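Local coordinates for protein CRISPR-associated endonuclease Cas9 (Campylobacter jejuni subsp. jejuni serotype O:2, PDB 5X2G) that cleaves both strands of DNA matching its guide RNA, using an HNH and a RuvC-like nuclease domain, in bacterial defence against mobile genetic elements, at residues V35-K40 with V626-R631; K741-L746 with F811-V816. All blocks are in the same frame, centred on the assembly; numbering follows the deposited sequence.

Contact 1. Residues V35-K40 with V626-R631. With nucleotides of chain B; nucleotides of chain D.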
loop_
_atom_site.group_PDB
_atom_site.type_symbol
_atom_site.label_atom_id
_atom_site.label_comp_id
_atom_site.label_asym_id
_atom_site.label_seq_id
_atom_site.Cartn_x
_atom_site.Cartn_y
_atom_site.Cartn_z
ATOM N N VAL A 35 8.515 -18.656 20.173
ATOM C CA VAL A 35 7.860 -17.432 19.729
ATOM C C VAL A 35 8.654 -16.875 18.558
ATOM O O VAL A 35 9.890 -16.856 18.586
ATOM C CB VAL A 35 7.760 -16.378 20.854
ATOM C CG1 VAL A 35 6.826 -15.251 20.439
ATOM C CG2 VAL A 35 7.302 -17.009 22.159
ATOM N N ARG A 36 7.944 -16.415 17.530
ATOM C CA ARG A 36 8.555 -15.840 16.335
ATOM C C ARG A 36 8.048 -14.412 16.196
ATOM O O ARG A 36 6.891 -14.194 15.823
ATOM C CB ARG A 36 8.220 -16.670 15.098
ATOM C CG ARG A 36 8.676 -16.065 13.778
ATOM C CD ARG A 36 10.174 -16.208 13.569
ATOM N NE ARG A 36 10.548 -15.921 12.186
ATOM C CZ ARG A 36 11.799 -15.873 11.737
ATOM N NH1 ARG A 36 12.817 -16.086 12.562
ATOM N NH2 ARG A 36 12.033 -15.605 10.459
ATOM N N ILE A 37 8.910 -13.445 16.500
ATOM C CA ILE A 37 8.594 -12.026 16.377
ATOM C C ILE A 37 9.151 -11.555 15.041
ATOM O O ILE A 37 10.371 -11.501 14.854
ATOM C CB ILE A 37 9.182 -11.212 17.538
ATOM C CG1 ILE A 37 8.783 -11.814 18.885
ATOM C CG2 ILE A 37 8.747 -9.752 17.443
ATOM C CD1 ILE A 37 7.324 -11.681 19.210
ATOM N N PHE A 38 8.273 -11.200 14.105
ATOM C CA PHE A 38 8.716 -10.816 12.772
ATOM C C PHE A 38 8.561 -9.331 12.469
ATOM O O PHE A 38 8.939 -8.901 11.374
ATOM C CB PHE A 38 7.992 -11.649 11.703
ATOM C CG PHE A 38 6.498 -11.699 11.860
ATOM C CD1 PHE A 38 5.897 -12.700 12.608
ATOM C CD2 PHE A 38 5.691 -10.768 11.229
ATOM C CE1 PHE A 38 4.521 -12.757 12.739
ATOM C CE2 PHE A 38 4.313 -10.819 11.356
ATOM C CZ PHE A 38 3.728 -11.815 12.111
ATOM N N THR A 39 8.034 -8.533 13.397
ATOM C CA THR A 39 8.062 -7.081 13.256
ATOM C C THR A 39 7.753 -6.453 14.607
ATOM O O THR A 39 7.391 -7.137 15.567
ATOM C CB THR A 39 7.080 -6.582 12.185
ATOM O OG1 THR A 39 7.448 -5.255 11.786
ATOM C CG2 THR A 39 5.658 -6.561 12.719
ATOM N N LYS A 40 7.906 -5.132 14.669
ATOM C CA LYS A 40 7.645 -4.381 15.893
ATOM C C LYS A 40 6.602 -3.291 15.657
ATOM O O LYS A 40 6.393 -2.849 14.526
ATOM C CB LYS A 40 8.939 -3.764 16.429
ATOM N N VAL A 626 13.543 -16.491 21.849
ATOM C CA VAL A 626 12.649 -15.806 20.925
ATOM C C VAL A 626 13.366 -15.576 19.602
ATOM O O VAL A 626 14.496 -15.071 19.569
ATOM C CB VAL A 626 12.156 -14.487 21.538
ATOM C CG1 VAL A 626 11.318 -13.713 20.537
ATOM C CG2 VAL A 626 11.357 -14.763 22.806
ATOM N N SER A 627 12.712 -15.949 18.505
ATOM C CA SER A 627 13.300 -15.885 17.173
ATOM C C SER A 627 12.848 -14.620 16.454
ATOM O O SER A 627 11.647 -14.346 16.361
ATOM C CB SER A 627 12.917 -17.117 16.353
ATOM O OG SER A 627 13.277 -16.962 14.989
ATOM N N LYS A 628 13.815 -13.863 15.942
ATOM C CA LYS A 628 13.582 -12.688 15.122
ATOM C C LYS A 628 14.419 -12.799 13.855
ATOM O O LYS A 628 15.589 -13.201 13.920
ATOM C CB LYS A 628 13.950 -11.397 15.868
ATOM C CG LYS A 628 13.182 -11.162 17.155
ATOM C CD LYS A 628 13.634 -9.870 17.827
ATOM C CE LYS A 628 12.817 -9.577 19.075
ATOM N NZ LYS A 628 13.265 -8.326 19.753
ATOM N N PRO A 629 13.859 -12.460 12.696
ATOM C CA PRO A 629 14.642 -12.525 11.459
ATOM C C PRO A 629 15.487 -11.276 11.280
ATOM O O PRO A 629 15.073 -10.167 11.630
ATOM C CB PRO A 629 13.566 -12.623 10.372
ATOM C CG PRO A 629 12.416 -11.858 10.943
ATOM C CD PRO A 629 12.461 -12.067 12.443
ATOM N N GLU A 630 16.684 -11.458 10.732
ATOM C CA GLU A 630 17.482 -10.294 10.385
ATOM C C GLU A 630 16.899 -9.613 9.151
ATOM O O GLU A 630 16.337 -10.256 8.260
ATOM C CB GLU A 630 18.952 -10.674 10.171
ATOM C CG GLU A 630 19.231 -11.823 9.233
ATOM C CD GLU A 630 20.714 -12.193 9.208
ATOM O OE1 GLU A 630 21.486 -11.649 10.032
ATOM O OE2 GLU A 630 21.109 -13.024 8.365
ATOM N N ARG A 631 17.010 -8.287 9.125
ATOM C CA ARG A 631 16.370 -7.452 8.108
ATOM C C ARG A 631 17.417 -7.059 7.073
ATOM O O ARG A 631 18.103 -6.046 7.209
ATOM C CB ARG A 631 15.734 -6.226 8.749
ATOM C CG ARG A 631 14.642 -6.539 9.755
ATOM C CD ARG A 631 13.639 -5.406 9.772
ATOM N NE ARG A 631 13.839 -4.501 10.890
ATOM C CZ ARG A 631 13.683 -3.185 10.823
ATOM N NH1 ARG A 631 13.355 -2.606 9.675
ATOM N NH2 ARG A 631 13.872 -2.445 11.904
ATOM P P C B 77 18.696 -21.342 9.824
ATOM O OP1 C B 77 19.306 -21.688 11.135
ATOM O OP2 C B 77 17.277 -21.703 9.582
ATOM O "O5'" C B 77 18.835 -19.776 9.595
ATOM C "C5'" C B 77 17.979 -19.077 8.702
ATOM C "C4'" C B 77 18.482 -17.674 8.486
ATOM O "O4'" C B 77 19.809 -17.723 7.914
ATOM C "C3'" C B 77 17.683 -16.798 7.534
ATOM O "O3'" C B 77 16.604 -16.174 8.209
ATOM C "C2'" C B 77 18.720 -15.792 7.030
ATOM O "O2'" C B 77 18.829 -14.695 7.927
ATOM C "C1'" C B 77 20.024 -16.599 7.096
ATOM N N1 C B 77 20.527 -17.056 5.780
ATOM C C2 C B 77 21.289 -16.170 5.016
ATOM O O2 C B 77 21.485 -15.022 5.447
ATOM N N3 C B 77 21.780 -16.579 3.825
ATOM C C4 C B 77 21.546 -17.821 3.399
ATOM N N4 C B 77 22.050 -18.176 2.215
ATOM C C5 C B 77 20.782 -18.750 4.164
ATOM C C6 C B 77 20.304 -18.331 5.343
ATOM P P DG D 2 13.489 0.791 12.152
ATOM O OP1 DG D 2 13.416 0.387 10.728
ATOM O OP2 DG D 2 13.675 -0.228 13.209
ATOM O "O5'" DG D 2 14.646 1.883 12.308
ATOM C "C5'" DG D 2 14.745 2.938 11.368
ATOM C "C4'" DG D 2 15.749 3.985 11.820
ATOM O "O4'" DG D 2 15.122 4.917 12.745
ATOM C "C3'" DG D 2 16.996 3.459 12.556
ATOM O "O3'" DG D 2 18.103 4.225 12.152
ATOM C "C2'" DG D 2 16.663 3.783 14.010
ATOM C "C1'" DG D 2 16.045 5.141 13.781
ATOM N N9 DG D 2 15.389 5.740 14.938
ATOM C C8 DG D 2 14.902 5.105 16.055
ATOM N N7 DG D 2 14.386 5.925 16.932
ATOM C C5 DG D 2 14.554 7.183 16.362
ATOM C C6 DG D 2 14.195 8.468 16.845
ATOM O O6 DG D 2 13.635 8.759 17.909
ATOM N N1 DG D 2 14.547 9.474 15.948
ATOM C C2 DG D 2 15.171 9.266 14.737
ATOM N N2 DG D 2 15.433 10.359 14.004
ATOM N N3 DG D 2 15.513 8.072 14.276
ATOM C C4 DG D 2 15.174 7.082 15.137
ATOM P P A B 78 15.159 -16.013 7.529
ATOM O OP1 A B 78 14.237 -15.552 8.598
ATOM O OP2 A B 78 14.840 -17.233 6.745
ATOM O "O5'" A B 78 15.342 -14.807 6.507
ATOM C "C5'" A B 78 15.857 -13.553 6.940
ATOM C "C4'" A B 78 16.422 -12.762 5.790
ATOM O "O4'" A B 78 17.344 -13.602 5.037
ATOM C "C3'" A B 78 15.395 -12.253 4.777
ATOM O "O3'" A B 78 15.864 -11.021 4.236
ATOM C "C2'" A B 78 15.458 -13.315 3.688
ATOM O "O2'" A B 78 14.999 -12.893 2.420
ATOM C "C1'" A B 78 16.947 -13.632 3.681
ATOM N N9 A B 78 17.282 -14.934 3.101
ATOM C C8 A B 78 16.548 -16.092 3.141
ATOM N N7 A B 78 17.115 -17.087 2.504
ATOM C C5 A B 78 18.292 -16.546 2.007
ATOM C C6 A B 78 19.335 -17.089 1.236
ATOM N N6 A B 78 19.367 -18.358 0.818
ATOM N N1 A B 78 20.365 -16.277 0.911
ATOM C C2 A B 78 20.337 -15.006 1.333
ATOM N N3 A B 78 19.412 -14.380 2.056
ATOM C C4 A B 78 18.405 -15.215 2.363
#
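Pro629 lays its ring over one face of the Arg36 guanidinium, with CD of Pro629 3.9 Å above the plane and close to the centre of the group. The setting is the RNase H-like sheet of the RuvC domain: 35-37 belongs to an edge strand, 29-37, of the sheet within this chain, and the irregular segment 626-631, far along the chain, runs beside it in roughly the same direction. The edge of the same guanidinium is used for polar bonds: Ser627 OG, almost in its plane, accepts a hydrogen bond from NH1 of Arg36 at 2.6 Å and is also hydrogen-bonded to Ser817 O, while NH2 of Arg36 reaches OP1 of A78 in chain B at 2.9 Å. NE of Arg36 forms a salt bridge with Glu464, so all three nitrogens are engaged, and the rotation of the group is fixed between protein and RNA. Although the Arg36 side chain sets out away from 626-631, the bend at chi2 (75°) brings its end back to Ser627 and Pro629. Backbone bonds flank the single bridge of Arg36 with Ser627: Ser627 N gives to Val35 O, and Ile37 N to Ser627 O at 2.9 Å. Further along, CD of Pro629 sits 3.2 Å from Ile37 O. On the apolar side, CG1 of Ile37 meets CG1 of Val626 at 3.6 Å. Two more side chains of 626-631 turn to nucleic acid: Glu630 OE2 accepts a bond from the 2'-hydroxyl of C77 in chain B, and Arg631 presents the edge of its guanidinium to the DG2 phosphate of chain D, where NH1 and NH2 of Arg631 both bond to OP1 and NH2 makes a further, bent and weak bond to OP2 at 2.6 Å.

Contact 2. Residues K741-L746 with F811-V816. With nucleotides of chain B; nucleotides of chain D.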
loop_
_atom_site.group_PDB
_atom_site.type_symbol
_atom_site.label_atom_id
_atom_site.label_comp_id
_atom_site.label_asym_id
_atom_site.label_seq_id
_atom_site.Cartn_x
_atom_site.Cartn_y
_atom_site.Cartn_z
ATOM N N LYS A 741 19.765 -5.251 11.082
ATOM C CA LYS A 741 18.849 -5.123 12.206
ATOM C C LYS A 741 18.290 -6.488 12.589
ATOM O O LYS A 741 17.862 -7.259 11.728
ATOM C CB LYS A 741 17.718 -4.151 11.862
ATOM C CG LYS A 741 18.183 -2.705 11.744
ATOM C CD LYS A 741 17.024 -1.756 11.486
ATOM C CE LYS A 741 17.487 -0.306 11.509
ATOM N NZ LYS A 741 18.590 -0.056 10.538
ATOM N N ASP A 742 18.342 -6.790 13.888
ATOM C CA ASP A 742 17.933 -8.058 14.493
ATOM C C ASP A 742 18.845 -9.226 14.135
ATOM O O ASP A 742 18.446 -10.386 14.303
ATOM C CB ASP A 742 16.483 -8.420 14.151
ATOM C CG ASP A 742 15.483 -7.560 14.891
ATOM O OD1 ASP A 742 15.806 -7.104 16.010
ATOM O OD2 ASP A 742 14.378 -7.339 14.351
ATOM N N SER A 743 20.057 -8.965 13.653
ATOM C CA SER A 743 21.070 -10.011 13.637
ATOM C C SER A 743 21.388 -10.432 15.066
ATOM O O SER A 743 21.423 -9.601 15.982
ATOM C CB SER A 743 22.346 -9.528 12.947
ATOM O OG SER A 743 22.149 -9.331 11.559
ATOM N N LEU A 744 21.616 -11.727 15.262
ATOM C CA LEU A 744 21.978 -12.240 16.577
ATOM C C LEU A 744 23.491 -12.213 16.739
ATOM O O LEU A 744 24.224 -12.706 15.875
ATOM C CB LEU A 744 21.457 -13.661 16.776
ATOM C CG LEU A 744 21.711 -14.202 18.186
ATOM C CD1 LEU A 744 20.837 -13.474 19.203
ATOM C CD2 LEU A 744 21.499 -15.705 18.258
ATOM N N ILE A 745 23.959 -11.637 17.849
ATOM C CA ILE A 745 25.383 -11.548 18.130
ATOM C C ILE A 745 25.654 -11.995 19.560
ATOM O O ILE A 745 24.789 -11.935 20.438
ATOM C CB ILE A 745 25.944 -10.127 17.910
ATOM C CG1 ILE A 745 25.280 -9.135 18.866
ATOM C CG2 ILE A 745 25.764 -9.700 16.466
ATOM C CD1 ILE A 745 25.733 -7.706 18.678
ATOM N N LEU A 746 26.882 -12.451 19.777
ATOM C CA LEU A 746 27.398 -12.790 21.094
ATOM C C LEU A 746 28.469 -11.764 21.437
ATOM O O LEU A 746 29.499 -11.689 20.756
ATOM C CB LEU A 746 27.973 -14.207 21.107
ATOM C CG LEU A 746 28.499 -14.738 22.439
ATOM C CD1 LEU A 746 27.346 -15.118 23.353
ATOM C CD2 LEU A 746 29.424 -15.919 22.212
ATOM N N PHE A 811 32.966 -10.660 20.201
ATOM C CA PHE A 811 32.067 -10.051 19.217
ATOM C C PHE A 811 31.937 -11.053 18.067
ATOM O O PHE A 811 32.749 -11.061 17.139
ATOM C CB PHE A 811 32.587 -8.700 18.742
ATOM C CG PHE A 811 31.566 -7.870 17.998
ATOM C CD1 PHE A 811 30.261 -8.315 17.833
ATOM C CD2 PHE A 811 31.920 -6.643 17.454
ATOM C CE1 PHE A 811 29.332 -7.551 17.147
ATOM C CE2 PHE A 811 30.996 -5.875 16.769
ATOM C CZ PHE A 811 29.699 -6.330 16.614
ATOM N N GLU A 812 30.914 -11.902 18.150
ATOM C CA GLU A 812 30.695 -12.959 17.177
ATOM C C GLU A 812 29.262 -12.903 16.667
ATOM O O GLU A 812 28.357 -12.414 17.348
ATOM C CB GLU A 812 30.975 -14.343 17.775
ATOM C CG GLU A 812 32.207 -14.406 18.652
ATOM C CD GLU A 812 32.889 -15.751 18.583
ATOM O OE1 GLU A 812 33.715 -15.948 17.666
ATOM O OE2 GLU A 812 32.592 -16.614 19.436
ATOM N N LYS A 813 29.063 -13.420 15.460
ATOM C CA LYS A 813 27.750 -13.451 14.835
ATOM C C LYS A 813 27.161 -14.852 14.916
ATOM O O LYS A 813 27.868 -15.848 14.743
ATOM C CB LYS A 813 27.822 -13.002 13.373
ATOM C CG LYS A 813 26.456 -12.859 12.719
ATOM C CD LYS A 813 26.559 -12.504 11.243
ATOM C CE LYS A 813 25.180 -12.260 10.650
ATOM N NZ LYS A 813 25.228 -12.050 9.176
ATOM N N TYR A 814 25.861 -14.922 15.190
ATOM C CA TYR A 814 25.121 -16.172 15.218
ATOM C C TYR A 814 23.896 -16.039 14.324
ATOM O O TYR A 814 23.595 -14.964 13.800
ATOM C CB TYR A 814 24.721 -16.551 16.652
ATOM C CG TYR A 814 25.847 -17.173 17.449
ATOM C CD1 TYR A 814 26.919 -16.407 17.889
ATOM C CD2 TYR A 814 25.838 -18.525 17.763
ATOM C CE1 TYR A 814 27.953 -16.975 18.617
ATOM C CE2 TYR A 814 26.865 -19.102 18.490
ATOM C CZ TYR A 814 27.919 -18.322 18.913
ATOM O OH TYR A 814 28.942 -18.891 19.633
ATOM N N ILE A 815 23.193 -17.152 14.137
ATOM C CA ILE A 815 22.019 -17.209 13.275
ATOM C C ILE A 815 20.875 -17.834 14.061
ATOM O O ILE A 815 21.084 -18.795 14.811
ATOM C CB ILE A 815 22.297 -18.015 11.987
ATOM C CG1 ILE A 815 23.575 -17.525 11.297
ATOM C CG2 ILE A 815 21.118 -17.926 11.034
ATOM C CD1 ILE A 815 23.425 -16.197 10.594
ATOM N N VAL A 816 19.670 -17.294 13.891
ATOM C CA VAL A 816 18.474 -17.792 14.567
ATOM C C VAL A 816 17.548 -18.397 13.524
ATOM O O VAL A 816 17.146 -17.719 12.570
ATOM C CB VAL A 816 17.751 -16.683 15.344
ATOM C CG1 VAL A 816 16.757 -17.290 16.326
ATOM C CG2 VAL A 816 18.743 -15.805 16.058
ATOM P P A B 76 21.547 -22.796 3.313
ATOM O OP1 A B 76 22.614 -21.907 2.781
ATOM O OP2 A B 76 21.339 -24.146 2.728
ATOM O "O5'" A B 76 21.808 -22.959 4.875
ATOM C "C5'" A B 76 21.145 -22.125 5.809
ATOM C "C4'" A B 76 21.429 -22.546 7.227
ATOM O "O4'" A B 76 22.855 -22.569 7.445
ATOM C "C3'" A B 76 20.872 -21.632 8.309
ATOM O "O3'" A B 76 19.532 -22.000 8.618
ATOM C "C2'" A B 76 21.856 -21.794 9.474
ATOM O "O2'" A B 76 21.448 -22.837 10.344
ATOM C "C1'" A B 76 23.157 -22.211 8.771
ATOM N N9 A B 76 24.212 -21.176 8.742
ATOM C C8 A B 76 25.481 -21.312 9.253
ATOM N N7 A B 76 26.248 -20.266 9.075
ATOM C C5 A B 76 25.435 -19.381 8.380
ATOM C C6 A B 76 25.667 -18.084 7.893
ATOM N N6 A B 76 26.825 -17.437 8.038
ATOM N N1 A B 76 24.656 -17.466 7.246
ATOM C C2 A B 76 23.497 -18.122 7.104
ATOM N N3 A B 76 23.159 -19.343 7.518
ATOM C C4 A B 76 24.183 -19.929 8.159
ATOM P P C B 77 18.696 -21.342 9.824
ATOM O OP1 C B 77 19.306 -21.688 11.135
ATOM O OP2 C B 77 17.277 -21.703 9.582
ATOM O "O5'" C B 77 18.835 -19.776 9.595
ATOM C "C5'" C B 77 17.979 -19.077 8.702
ATOM C "C4'" C B 77 18.482 -17.674 8.486
ATOM O "O4'" C B 77 19.809 -17.723 7.914
ATOM C "C3'" C B 77 17.683 -16.798 7.534
ATOM O "O3'" C B 77 16.604 -16.174 8.209
ATOM C "C2'" C B 77 18.720 -15.792 7.030
ATOM O "O2'" C B 77 18.829 -14.695 7.927
ATOM C "C1'" C B 77 20.024 -16.599 7.096
ATOM N N1 C B 77 20.527 -17.056 5.780
ATOM C C2 C B 77 21.289 -16.170 5.016
ATOM O O2 C B 77 21.485 -15.022 5.447
ATOM N N3 C B 77 21.780 -16.579 3.825
ATOM C C4 C B 77 21.546 -17.821 3.399
ATOM N N4 C B 77 22.050 -18.176 2.215
ATOM C C5 C B 77 20.782 -18.750 4.164
ATOM C C6 C B 77 20.304 -18.331 5.343
ATOM P P DA D 3 19.443 3.545 11.603
ATOM O OP1 DA D 3 19.057 2.662 10.477
ATOM O OP2 DA D 3 20.202 2.987 12.746
ATOM O "O5'" DA D 3 20.258 4.797 11.035
ATOM C "C5'" DA D 3 19.623 5.695 10.129
ATOM C "C4'" DA D 3 20.024 7.129 10.408
ATOM O "O4'" DA D 3 19.216 7.667 11.489
ATOM C "C3'" DA D 3 21.482 7.321 10.819
ATOM O "O3'" DA D 3 22.020 8.438 10.138
ATOM C "C2'" DA D 3 21.400 7.564 12.328
ATOM C "C1'" DA D 3 20.050 8.253 12.465
ATOM N N9 DA D 3 19.427 8.057 13.773
ATOM C C8 DA D 3 19.197 6.866 14.404
ATOM N N7 DA D 3 18.614 6.990 15.575
ATOM C C5 DA D 3 18.449 8.359 15.720
ATOM C C6 DA D 3 17.892 9.143 16.752
ATOM N N6 DA D 3 17.379 8.631 17.872
ATOM N N1 DA D 3 17.881 10.483 16.581
ATOM C C2 DA D 3 18.395 10.994 15.457
ATOM N N3 DA D 3 18.946 10.359 14.422
ATOM C C4 DA D 3 18.942 9.032 14.619
HETATM O O HOH W 1 21.769 -13.162 12.922
#
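This is an antiparallel strand pairing inside the C-terminal PAM-interacting region, where 744-746 lies against 811-816. The short strand axes pass 4.5 Å apart, their directions differing by 142°. Leu746 and Glu812 form a hydrogen-bonded pair: Leu746 N gives to Glu812 O at 2.8 Å, and Glu812 N returns a bond to Leu746 O. Ile745 faces Lys813 as the non-hydrogen-bonded pair. Beyond it Tyr814 N bonds to Leu744 O, but on the reverse side a water sits between the strands, 2.7 Å from Leu744 N, from which it accepts, and within hydrogen-bonding distance of Tyr814 O. Both are inner strands of an antiparallel sheet, with 756-764 beyond the first and 822-824 beyond the second. On one face, Leu746 and Tyr814 lie side by side and point the same way, CB of Leu746 resting 3.7 Å from CE1 of the tyrosine, whose ring also meets Phe757 edge-to-face. Leu744 crosses Val816 at about a right angle, its CD2 3.5 Å from CG2 of Val816. On the other face, chi1 of 62° and an extended chi2 carry CD1 of Ile745 to CE1 of Phe811. Ile815 turns away from 741-746 to the RNA, where its CG2 packs 3.3 Å from O5' of C77 in chain B, while Lys741 NZ bonds to OP1 of DA3 in chain D at 2.8 Å.

In the fold
The centres of contacts 1 and 2 are 13 Å apart, and the loop 626-631 joins the RuvC sheet to the C-terminal sheet. Glu630 OE1 lies 2.9 Å from Ser743 OG and Arg631 N 2.9 Å from Lys741 O, both probable hydrogen bonds, while Ser627 OG packs 3.7 Å from CG1 of Val816. Both contacts meet C77 of chain B, and Arg631 of contact 1 and Lys741 of contact 2 bond to the phosphates of DG2 and DA3, successive nucleotides of chain D. The predicted nuclease centre lies beside contact 1: the side chain of Val35 is about 4 Å from that of His558 and about 8 Å from that of Asp14, whereas contact 2 is remote from it.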